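PDB 2V6K: maleylpyruvate isomerase from Ralstonia sp., which catalyses the glutathione-dependent isomerisation of maleylpyruvate to fumarylpyruvate in naphthalene degradation, working as a homodimer of the zeta class of glutathione transferases. Local coordinates for residues S14-I19 against A99-D104; N49-V54 against V63-P68; P55-G60 against I71-E76. All blocks are in the same frame, centred on the assembly; numbering follows the deposited sequence.

Contact 1 (S14-I19 against A99-D104). With TGG (gamma-glutamyl-S-(1,2-dicarboxyethyl)cysteinylglycine), chain F.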
loop_
_atom_site.group_PDB
_atom_site.type_symbol
_atom_site.label_atom_id
_atom_site.label_comp_id
_atom_site.label_asym_id
_atom_site.label_seq_id
_atom_site.Cartn_x
_atom_site.Cartn_y
_atom_site.Cartn_z
ATOM N N SER A 14 -5.345 -10.872 6.103
ATOM C CA SER A 14 -6.556 -11.694 6.188
ATOM C C SER A 14 -7.522 -11.105 7.203
ATOM O O SER A 14 -8.711 -10.963 6.933
ATOM C CB SER A 14 -6.211 -13.123 6.599
ATOM O OG SER A 14 -5.420 -13.769 5.609
ATOM N N HIS A 15 -6.999 -10.783 8.381
ATOM C CA HIS A 15 -7.743 -10.163 9.475
ATOM C C HIS A 15 -8.405 -8.863 8.998
ATOM O O HIS A 15 -9.602 -8.647 9.236
ATOM C CB HIS A 15 -6.734 -9.939 10.612
ATOM C CG HIS A 15 -7.310 -9.425 11.895
ATOM N ND1 HIS A 15 -6.505 -9.141 12.978
ATOM C CD2 HIS A 15 -8.577 -9.122 12.273
ATOM C CE1 HIS A 15 -7.251 -8.688 13.969
ATOM N NE2 HIS A 15 -8.512 -8.671 13.570
ATOM N N ARG A 16 -7.627 -8.028 8.306
ATOM C CA ARG A 16 -8.097 -6.773 7.723
ATOM C C ARG A 16 -9.339 -6.983 6.851
ATOM O O ARG A 16 -10.355 -6.292 7.004
ATOM C CB ARG A 16 -6.942 -6.175 6.911
ATOM C CG ARG A 16 -7.171 -4.817 6.262
ATOM C CD ARG A 16 -6.118 -4.577 5.196
ATOM N NE ARG A 16 -4.786 -4.460 5.786
ATOM C CZ ARG A 16 -3.659 -4.383 5.085
ATOM N NH1 ARG A 16 -3.687 -4.459 3.757
ATOM N NH2 ARG A 16 -2.497 -4.244 5.713
ATOM N N LEU A 17 -9.255 -7.945 5.941
ATOM C CA LEU A 17 -10.363 -8.218 5.039
ATOM C C LEU A 17 -11.544 -8.867 5.765
ATOM O O LEU A 17 -12.707 -8.554 5.469
ATOM C CB LEU A 17 -9.892 -9.058 3.849
ATOM C CG LEU A 17 -10.953 -9.465 2.822
ATOM C CD1 LEU A 17 -11.753 -8.262 2.325
ATOM C CD2 LEU A 17 -10.296 -10.164 1.658
ATOM N N ARG A 18 -11.261 -9.747 6.722
ATOM C CA ARG A 18 -12.343 -10.356 7.499
ATOM C C ARG A 18 -13.160 -9.301 8.228
ATOM O O ARG A 18 -14.384 -9.408 8.295
ATOM C CB ARG A 18 -11.819 -11.398 8.493
ATOM C CG ARG A 18 -11.310 -12.677 7.840
ATOM C CD ARG A 18 -10.987 -13.766 8.865
ATOM N NE ARG A 18 -10.061 -13.364 9.929
ATOM C CZ ARG A 18 -8.785 -13.745 10.024
ATOM N NH1 ARG A 18 -8.224 -14.520 9.094
ATOM N NH2 ARG A 18 -8.061 -13.335 11.056
ATOM N N ILE A 19 -12.497 -8.278 8.770
ATOM C CA ILE A 19 -13.227 -7.205 9.454
ATOM C C ILE A 19 -14.183 -6.519 8.483
ATOM O O ILE A 19 -15.353 -6.322 8.801
ATOM C CB ILE A 19 -12.295 -6.155 10.100
ATOM C CG1 ILE A 19 -11.414 -6.784 11.187
ATOM C CG2 ILE A 19 -13.119 -5.014 10.695
ATOM C CD1 ILE A 19 -10.211 -5.919 11.587
ATOM N N ALA A 99 -3.439 3.697 4.320
ATOM C CA ALA A 99 -2.217 3.487 3.555
ATOM C C ALA A 99 -0.952 3.566 4.413
ATOM O O ALA A 99 0.037 2.912 4.097
ATOM C CB ALA A 99 -2.150 4.474 2.393
ATOM N N ILE A 100 -0.965 4.351 5.496
ATOM C CA ILE A 100 0.167 4.318 6.429
ATOM C C ILE A 100 0.407 2.871 6.856
ATOM O O ILE A 100 1.538 2.378 6.826
ATOM C CB ILE A 100 -0.083 5.198 7.674
ATOM C CG1 ILE A 100 -0.055 6.678 7.279
ATOM C CG2 ILE A 100 0.945 4.899 8.785
ATOM C CD1 ILE A 100 -0.492 7.613 8.383
ATOM N N VAL A 101 -0.663 2.177 7.227
ATOM C CA VAL A 101 -0.551 0.780 7.638
ATOM C C VAL A 101 -0.291 -0.129 6.443
ATOM O O VAL A 101 0.644 -0.950 6.461
ATOM C CB VAL A 101 -1.833 0.312 8.361
ATOM C CG1 VAL A 101 -1.776 -1.176 8.635
ATOM C CG2 VAL A 101 -2.022 1.079 9.663
ATOM N N GLY A 102 -1.108 0.011 5.406
ATOM C CA GLY A 102 -1.106 -0.938 4.305
ATOM C C GLY A 102 0.121 -0.870 3.423
ATOM O O GLY A 102 0.501 -1.871 2.818
ATOM N N CYS A 103 0.715 0.316 3.321
ATOM C CA CYS A 103 1.943 0.499 2.546
ATOM C C CYS A 103 3.175 0.521 3.419
ATOM O O CYS A 103 4.176 -0.108 3.090
ATOM C CB CYS A 103 1.906 1.815 1.763
ATOM S SG CYS A 103 0.566 1.987 0.569
ATOM N N ASP A 104 3.112 1.259 4.520
ATOM C CA ASP A 104 4.346 1.664 5.194
ATOM C C ASP A 104 4.650 0.931 6.494
ATOM O O ASP A 104 5.678 1.202 7.120
ATOM C CB ASP A 104 4.362 3.177 5.414
ATOM C CG ASP A 104 4.165 3.961 4.131
ATOM O OD1 ASP A 104 4.461 3.441 3.030
ATOM O OD2 ASP A 104 3.688 5.105 4.247
HETATM O OC1 TGG F . 3.052 6.438 -1.148
HETATM C CO1 TGG F . 3.292 7.116 -0.129
HETATM O OT1 TGG F . 3.192 8.361 -0.097
HETATM C CA1 TGG F . 3.719 6.397 1.119
HETATM N NN1 TGG F . 2.986 5.143 1.218
HETATM C CB1 TGG F . 5.216 6.087 1.080
HETATM C CG1 TGG F . 6.041 7.368 1.096
HETATM C CD1 TGG F . 7.525 7.149 1.345
HETATM O OE1 TGG F . 7.951 5.810 1.274
HETATM N NN2 TGG F . 8.296 8.002 0.493
HETATM C CA2 TGG F . 9.700 7.808 0.231
HETATM C CO2 TGG F . 10.367 8.440 1.443
HETATM O OC2 TGG F . 10.253 9.846 1.494
HETATM N NN3 TGG F . 11.684 7.954 1.731
HETATM C CA3 TGG F . 12.536 8.656 2.665
HETATM C CO3 TGG F . 13.171 7.660 3.593
HETATM O OC3 TGG F . 12.951 6.439 3.429
HETATM O OT3 TGG F . 13.897 8.126 4.499
HETATM C CB2 TGG F . 9.902 8.461 -1.123
HETATM S SG2 TGG F . 11.548 8.663 -1.678
HETATM C CD2 TGG F . 12.290 7.099 -2.003
HETATM C CE2 TGG F . 11.734 6.503 -3.274
HETATM O OE2 TGG F . 12.437 6.449 -4.307
HETATM O OF2 TGG F . 10.559 6.070 -3.281
HETATM C CF2 TGG F . 13.783 7.406 -2.098
HETATM C CH2 TGG F . 14.659 6.181 -2.197
HETATM O OI2 TGG F . 14.196 5.064 -1.892
HETATM O OJ2 TGG F . 15.838 6.343 -2.590
HETATM O O HOH W 1 -0.583 -4.350 3.374
#
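Arg-16 reaches out from helix 12-24 of the thioredoxin-like N-terminal domain to Val-101 and Gly-102 on helix 88-104 of the all-helical C-terminal domain, so this buried contact bridges the two domains of the glutathione transferase fold. The helices stay well apart, with 9.7 Å between CA of Arg-16 and CA of Gly-102, and the arginine side chain spans the interval. With CG anti to the backbone N (chi1 -177°) the chain leaves its helix toward the other segment, then bends at chi3, -66°, to bring the guanidinium obliquely up to the second helix. NH2 is the leading atom, lying against the glycine main chain at 3.9 Å from CA of Gly-102 and 4.3 Å from CG1 of Val-101. NH1 is hydrogen-bonded to Ser-67 OG, and the side chain also touches the dicarboxyethyl glutathione, a substrate analogue, bound in its own subunit. Two residues beyond Gly-102, Asp-104 faces the second subunit: its OD1 accepts from NN1 of the ligand bound there at 2.9 Å. One water bridges the two helices, lying at the edge of the guanidinium in its plane, where it accepts from Arg-16 NH2 at 3.0 Å and donates to Gly-102 O at 2.8 Å.

Contact 2 (N49-V54 against V63-P68). With TGG (gamma-glutamyl-S-(1,2-dicarboxyethyl)cysteinylglycine), chain C.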
loop_
_atom_site.group_PDB
_atom_site.type_symbol
_atom_site.label_atom_id
_atom_site.label_comp_id
_atom_site.label_asym_id
_atom_site.label_seq_id
_atom_site.Cartn_x
_atom_site.Cartn_y
_atom_site.Cartn_z
ATOM N N ASN A 49 -3.934 -17.366 -7.350
ATOM C CA ASN A 49 -3.293 -16.068 -7.175
ATOM C C ASN A 49 -1.811 -16.131 -7.556
ATOM O O ASN A 49 -1.008 -16.691 -6.810
ATOM C CB ASN A 49 -3.434 -15.608 -5.720
ATOM C CG ASN A 49 -2.718 -14.305 -5.455
ATOM O OD1 ASN A 49 -2.239 -13.654 -6.384
ATOM N ND2 ASN A 49 -2.655 -13.903 -4.191
ATOM N N PRO A 50 -1.429 -15.517 -8.694
ATOM C CA PRO A 50 -0.039 -15.675 -9.131
ATOM C C PRO A 50 0.961 -15.024 -8.174
ATOM O O PRO A 50 2.148 -15.359 -8.192
ATOM C CB PRO A 50 -0.015 -14.977 -10.495
ATOM C CG PRO A 50 -1.136 -14.000 -10.441
ATOM C CD PRO A 50 -2.200 -14.652 -9.608
ATOM N N GLN A 51 0.479 -14.105 -7.344
ATOM C CA GLN A 51 1.325 -13.453 -6.363
ATOM C C GLN A 51 1.624 -14.344 -5.147
ATOM O O GLN A 51 2.573 -14.090 -4.406
ATOM C CB GLN A 51 0.687 -12.137 -5.928
ATOM C CG GLN A 51 1.699 -11.170 -5.383
ATOM C CD GLN A 51 1.112 -9.850 -4.945
ATOM O OE1 GLN A 51 -0.110 -9.648 -4.928
ATOM N NE2 GLN A 51 1.993 -8.933 -4.573
ATOM N N GLN A 52 0.810 -15.377 -4.941
ATOM C CA GLN A 52 1.042 -16.352 -3.865
ATOM C C GLN A 52 1.125 -15.707 -2.479
ATOM O O GLN A 52 2.007 -16.008 -1.666
ATOM C CB GLN A 52 2.242 -17.244 -4.186
ATOM C CG GLN A 52 1.900 -18.202 -5.318
ATOM C CD GLN A 52 3.043 -19.081 -5.733
ATOM O OE1 GLN A 52 3.966 -18.633 -6.410
ATOM N NE2 GLN A 52 2.980 -20.352 -5.353
ATOM N N LEU A 53 0.182 -14.803 -2.230
ATOM C CA LEU A 53 -0.019 -14.199 -0.915
ATOM C C LEU A 53 -1.495 -14.271 -0.561
ATOM O O LEU A 53 -2.345 -14.465 -1.438
ATOM C CB LEU A 53 0.433 -12.735 -0.913
ATOM C CG LEU A 53 1.895 -12.456 -1.280
ATOM C CD1 LEU A 53 2.110 -10.961 -1.508
ATOM C CD2 LEU A 53 2.855 -12.988 -0.219
ATOM N N VAL A 54 -1.800 -14.124 0.724
ATOM C CA VAL A 54 -3.196 -14.088 1.163
ATOM C C VAL A 54 -3.570 -12.689 1.659
ATOM O O VAL A 54 -2.700 -11.932 2.095
ATOM C CB VAL A 54 -3.516 -15.175 2.236
ATOM C CG1 VAL A 54 -3.309 -16.584 1.664
ATOM C CG2 VAL A 54 -2.698 -14.970 3.513
ATOM N N VAL A 63 -11.456 -14.569 -9.126
ATOM C CA VAL A 63 -10.629 -14.452 -7.927
ATOM C C VAL A 63 -10.005 -13.062 -7.830
ATOM O O VAL A 63 -9.236 -12.638 -8.701
ATOM C CB VAL A 63 -9.518 -15.530 -7.870
ATOM C CG1 VAL A 63 -8.745 -15.428 -6.562
ATOM C CG2 VAL A 63 -10.115 -16.925 -8.015
ATOM N N LEU A 64 -10.358 -12.359 -6.763
ATOM C CA LEU A 64 -9.831 -11.033 -6.491
ATOM C C LEU A 64 -8.635 -11.132 -5.571
ATOM O O LEU A 64 -8.625 -11.938 -4.637
ATOM C CB LEU A 64 -10.890 -10.167 -5.817
ATOM C CG LEU A 64 -12.265 -10.045 -6.482
ATOM C CD1 LEU A 64 -13.116 -9.091 -5.687
ATOM C CD2 LEU A 64 -12.158 -9.595 -7.930
ATOM N N ILE A 65 -7.631 -10.308 -5.841
ATOM C CA ILE A 65 -6.463 -10.219 -4.973
ATOM C C ILE A 65 -6.264 -8.780 -4.513
ATOM O O ILE A 65 -6.925 -7.864 -5.014
ATOM C CB ILE A 65 -5.176 -10.765 -5.653
ATOM C CG1 ILE A 65 -4.741 -9.867 -6.819
ATOM C CG2 ILE A 65 -5.387 -12.212 -6.095
ATOM C CD1 ILE A 65 -3.301 -10.090 -7.265
ATOM N N GLN A 66 -5.344 -8.603 -3.564
ATOM C CA GLN A 66 -4.981 -7.303 -2.981
ATOM C C GLN A 66 -6.040 -6.756 -2.035
ATOM O O GLN A 66 -7.014 -6.119 -2.463
ATOM C CB GLN A 66 -4.609 -6.279 -4.054
ATOM C CG GLN A 66 -3.238 -6.555 -4.636
ATOM C CD GLN A 66 -2.125 -6.377 -3.626
ATOM O OE1 GLN A 66 -2.225 -5.572 -2.690
ATOM N NE2 GLN A 66 -1.049 -7.144 -3.800
ATOM N N SER A 67 -5.848 -6.987 -0.738
ATOM C CA SER A 67 -6.838 -6.536 0.235
ATOM C C SER A 67 -7.245 -5.057 0.090
ATOM O O SER A 67 -8.421 -4.755 0.250
ATOM C CB SER A 67 -6.445 -6.904 1.675
ATOM O OG SER A 67 -5.338 -6.169 2.159
ATOM N N PRO A 68 -6.307 -4.130 -0.222
ATOM C CA PRO A 68 -6.803 -2.754 -0.362
ATOM C C PRO A 68 -7.839 -2.590 -1.474
ATOM O O PRO A 68 -8.829 -1.864 -1.302
ATOM C CB PRO A 68 -5.532 -1.957 -0.675
ATOM C CG PRO A 68 -4.455 -2.759 -0.027
ATOM C CD PRO A 68 -4.837 -4.170 -0.365
HETATM O OC1 TGG C . -2.917 -6.480 1.185
HETATM C CO1 TGG C . -2.622 -7.384 0.377
HETATM O OT1 TGG C . -3.416 -8.275 0.011
HETATM C CA1 TGG C . -1.232 -7.374 -0.193
HETATM N NN1 TGG C . -0.783 -6.004 -0.408
HETATM C CB1 TGG C . -0.250 -8.045 0.760
HETATM C CG1 TGG C . -0.572 -9.519 0.941
HETATM C CD1 TGG C . 0.515 -10.328 1.635
HETATM O OE1 TGG C . 1.535 -9.574 2.245
HETATM N NN2 TGG C . -0.069 -11.257 2.552
HETATM C CA2 TGG C . 0.678 -11.898 3.601
HETATM C CO2 TGG C . 1.341 -13.072 2.893
HETATM O OC2 TGG C . 0.442 -14.061 2.453
HETATM N NN3 TGG C . 2.515 -13.585 3.531
HETATM C CA3 TGG C . 3.093 -14.833 3.077
HETATM C CO3 TGG C . 4.581 -14.679 2.941
HETATM O OC3 TGG C . 5.108 -13.581 3.211
HETATM O OT3 TGG C . 5.219 -15.690 2.568
HETATM C CB2 TGG C . -0.383 -12.193 4.643
HETATM S SG2 TGG C . 0.094 -13.250 5.954
HETATM C CD2 TGG C . 1.270 -12.449 6.991
HETATM C CE2 TGG C . 0.588 -11.374 7.804
HETATM O OE2 TGG C . 0.400 -11.535 9.032
HETATM O OF2 TGG C . 0.215 -10.330 7.223
HETATM C CF2 TGG C . 1.849 -13.575 7.849
HETATM C CH2 TGG C . 3.025 -13.164 8.698
HETATM O OI2 TGG C . 3.615 -12.098 8.449
HETATM O OJ2 TGG C . 3.355 -13.923 9.640
#
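Two side-chain amides, those of Gln-51 and Gln-66, meet with their planes 37° apart: Gln-66 NE2 donates to Gln-51 OE1 at 2.9 Å, on a lone pair in the carbonyl plane, though the bond is bent (135°). CG2 of Ile-65 lies over one face of a third amide, 3.5 Å from Asn-49 CG, and CD1 of Ile-65 packs beside Asn-49 OD1 and Gln-51 OE1. Asn-49 OD1 takes the backbone N of Gln-51 from above its carbonyl plane, forming an Asx turn within the type I turn 49-52. The contact lines the glutathione site of the thioredoxin-like domain. Gln-66, bent at chi2 (-66°), accepts from the ligand's NN1 through OE1 at 2.7 Å. At the start of helix 67-77, Ser-67 N and OG hold the γ-glutamyl carboxylate. Val-54, leading into the cis-proline Pro-55 of the thioredoxin fold, pairs its N and O with the cysteinyl part, Val-54 N to OC2 at 2.8 Å. Gln-51 NE2 and Gln-66 NE2 both also donate to Asp-104 OD2 of the second subunit. Gln-51 is thus a second-shell residue that helps position Gln-66, which binds the ligand, and an aspartate from across the dimer probably helps to balance the ligand's ammonium charge.

Contact 3 (P55-G60 against I71-E76)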
loop_
_atom_site.group_PDB
_atom_site.type_symbol
_atom_site.label_atom_id
_atom_site.label_comp_id
_atom_site.label_asym_id
_atom_site.label_seq_id
_atom_site.Cartn_x
_atom_site.Cartn_y
_atom_site.Cartn_z
ATOM N N PRO A 55 -4.861 -12.329 1.590
ATOM C CA PRO A 55 -6.003 -13.110 1.127
ATOM C C PRO A 55 -6.261 -13.040 -0.373
ATOM O O PRO A 55 -5.756 -12.152 -1.062
ATOM C CB PRO A 55 -7.165 -12.454 1.876
ATOM C CG PRO A 55 -6.783 -10.996 1.890
ATOM C CD PRO A 55 -5.277 -11.001 2.085
ATOM N N ALA A 56 -7.061 -13.991 -0.846
ATOM C CA ALA A 56 -7.685 -13.922 -2.156
ATOM C C ALA A 56 -9.158 -14.219 -1.951
ATOM O O ALA A 56 -9.517 -15.037 -1.107
ATOM C CB ALA A 56 -7.060 -14.920 -3.115
ATOM N N LEU A 57 -10.009 -13.547 -2.716
ATOM C CA LEU A 57 -11.446 -13.697 -2.564
ATOM C C LEU A 57 -12.049 -14.154 -3.882
ATOM O O LEU A 57 -12.057 -13.406 -4.865
ATOM C CB LEU A 57 -12.066 -12.372 -2.101
ATOM C CG LEU A 57 -13.565 -12.380 -1.784
ATOM C CD1 LEU A 57 -13.878 -13.284 -0.596
ATOM C CD2 LEU A 57 -14.059 -10.968 -1.523
ATOM N N ASP A 58 -12.544 -15.388 -3.901
ATOM C CA ASP A 58 -13.249 -15.904 -5.059
ATOM C C ASP A 58 -14.700 -15.475 -4.915
ATOM O O ASP A 58 -15.383 -15.895 -3.983
ATOM C CB ASP A 58 -13.118 -17.433 -5.122
ATOM C CG ASP A 58 -13.817 -18.045 -6.328
ATOM O OD1 ASP A 58 -14.505 -17.323 -7.081
ATOM O OD2 ASP A 58 -13.682 -19.271 -6.517
ATOM N N THR A 59 -15.164 -14.623 -5.828
ATOM C CA THR A 59 -16.535 -14.119 -5.773
ATOM C C THR A 59 -17.546 -15.138 -6.286
ATOM O O THR A 59 -18.753 -14.966 -6.110
ATOM C CB THR A 59 -16.694 -12.820 -6.586
ATOM O OG1 THR A 59 -16.428 -13.086 -7.969
ATOM C CG2 THR A 59 -15.746 -11.747 -6.083
ATOM N N GLY A 60 -17.044 -16.196 -6.914
ATOM C CA GLY A 60 -17.889 -17.170 -7.601
ATOM C C GLY A 60 -17.799 -16.969 -9.100
ATOM O O GLY A 60 -18.115 -17.872 -9.879
ATOM N N ILE A 71 -11.168 -4.439 -0.509
ATOM C CA ILE A 71 -11.950 -3.659 0.451
ATOM C C ILE A 71 -12.656 -2.470 -0.211
ATOM O O ILE A 71 -13.836 -2.215 0.072
ATOM C CB ILE A 71 -11.104 -3.258 1.670
ATOM C CG1 ILE A 71 -10.729 -4.521 2.458
ATOM C CG2 ILE A 71 -11.864 -2.263 2.559
ATOM C CD1 ILE A 71 -9.675 -4.293 3.539
ATOM N N GLU A 72 -11.969 -1.769 -1.117
ATOM C CA GLU A 72 -12.611 -0.702 -1.897
ATOM C C GLU A 72 -13.772 -1.243 -2.741
ATOM O O GLU A 72 -14.817 -0.590 -2.867
ATOM C CB GLU A 72 -11.592 0.002 -2.791
ATOM C CG GLU A 72 -10.531 0.800 -2.046
ATOM C CD GLU A 72 -10.862 2.276 -1.882
ATOM O OE1 GLU A 72 -11.969 2.720 -2.265
ATOM O OE2 GLU A 72 -9.978 3.007 -1.388
ATOM N N TRP A 73 -13.591 -2.437 -3.304
ATOM C CA TRP A 73 -14.645 -3.118 -4.062
ATOM C C TRP A 73 -15.852 -3.445 -3.176
ATOM O O TRP A 73 -16.996 -3.193 -3.565
ATOM C CB TRP A 73 -14.056 -4.358 -4.746
ATOM C CG TRP A 73 -15.010 -5.233 -5.507
ATOM C CD1 TRP A 73 -15.392 -5.098 -6.810
ATOM C CD2 TRP A 73 -15.671 -6.404 -5.014
ATOM N NE1 TRP A 73 -16.263 -6.106 -7.156
ATOM C CE2 TRP A 73 -16.448 -6.922 -6.070
ATOM C CE3 TRP A 73 -15.680 -7.065 -3.776
ATOM C CZ2 TRP A 73 -17.238 -8.069 -5.927
ATOM C CZ3 TRP A 73 -16.466 -8.206 -3.635
ATOM C CH2 TRP A 73 -17.229 -8.692 -4.704
ATOM N N LEU A 74 -15.600 -3.977 -1.979
ATOM C CA LEU A 74 -16.679 -4.250 -1.022
ATOM C C LEU A 74 -17.461 -2.997 -0.674
ATOM O O LEU A 74 -18.688 -3.040 -0.581
ATOM C CB LEU A 74 -16.130 -4.856 0.270
ATOM C CG LEU A 74 -15.635 -6.294 0.223
ATOM C CD1 LEU A 74 -15.005 -6.646 1.554
ATOM C CD2 LEU A 74 -16.791 -7.244 -0.070
ATOM N N GLU A 75 -16.760 -1.884 -0.474
ATOM C CA GLU A 75 -17.417 -0.633 -0.111
ATOM C C GLU A 75 -18.405 -0.193 -1.189
ATOM O O GLU A 75 -19.504 0.275 -0.878
ATOM C CB GLU A 75 -16.371 0.457 0.160
ATOM C CG GLU A 75 -16.940 1.862 0.311
ATOM C CD GLU A 75 -17.847 2.044 1.519
ATOM O OE1 GLU A 75 -17.984 1.115 2.351
ATOM O OE2 GLU A 75 -18.418 3.143 1.634
ATOM N N GLU A 76 -18.022 -0.365 -2.450
ATOM C CA GLU A 76 -18.859 0.046 -3.575
ATOM C C GLU A 76 -19.988 -0.953 -3.848
ATOM O O GLU A 76 -21.103 -0.562 -4.202
ATOM C CB GLU A 76 -17.987 0.255 -4.819
ATOM C CG GLU A 76 -18.692 0.922 -5.997
ATOM C CD GLU A 76 -18.918 -0.028 -7.157
ATOM O OE1 GLU A 76 -19.419 -1.150 -6.929
ATOM O OE2 GLU A 76 -18.592 0.351 -8.304
#
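This is an apolar contact between a sheet strand and the helix packed over it, within the thioredoxin-like N-terminal domain: Leu-57 on strand 56-58 and Thr-59 just beyond it meet Trp-73 on helix 67-77. The indole's six-membered ring does the touching. CG2 of Thr-59 comes within 3.7 Å of Trp-73 CH2 and 4.0 Å of Trp-73 CZ2, and CD2 of Leu-57 lies 4.2 Å from Trp-73 CZ3, so the two methyls meet neighbouring atoms of the six-membered ring, each obliquely. Trp-73 gets there because its CG stands anti to the backbone N (chi1 176°), carrying the indole from the helix toward the strand. Gln-92 of the second subunit also packs on Trp-73. In Thr-59 it is the methyl that is given to the tryptophan, while OG1 turns back to its own chain and is hydrogen-bonded to the backbone N of Ala-61 and Gln-62. The turn that follows the strand is fixed by Asp-58, whose OD1 accepts from Gly-60 N at 2.8 Å in an Asx turn, the donor lying above the carboxylate plane. The neighbouring strand 63-65 adds Leu-64, which touches both Thr-59 and Trp-73. Strand 4-7 adds Leu-5 against Leu-57, and helix 12-24 sets Leu-17 against Pro-55 and Leu-74.

In the fold
Contacts 2 and 3 both lie in the N-terminal domain, their centres about 10 Å apart. Their segments alternate along the chain, they share helix 67-77, and their strands 56-58 and 63-65 are sheet neighbours, hydrogen-bonded through Leu-64 N and Leu-57 O. Contact 1 spans them in sequence, running from helix 12-24 to helix 88-104 of the C-terminal domain; its centre is about 13 Å from that of contact 2 and 14 Å from that of contact 3. Leu-17 and Arg-16 of helix 12-24 pack on helix 67-77, linking contacts 1 and 3. All three contacts touch the second subunit, and Asp-104 of contact 1 serves its partner's glutathione site, so both chains contribute to each site.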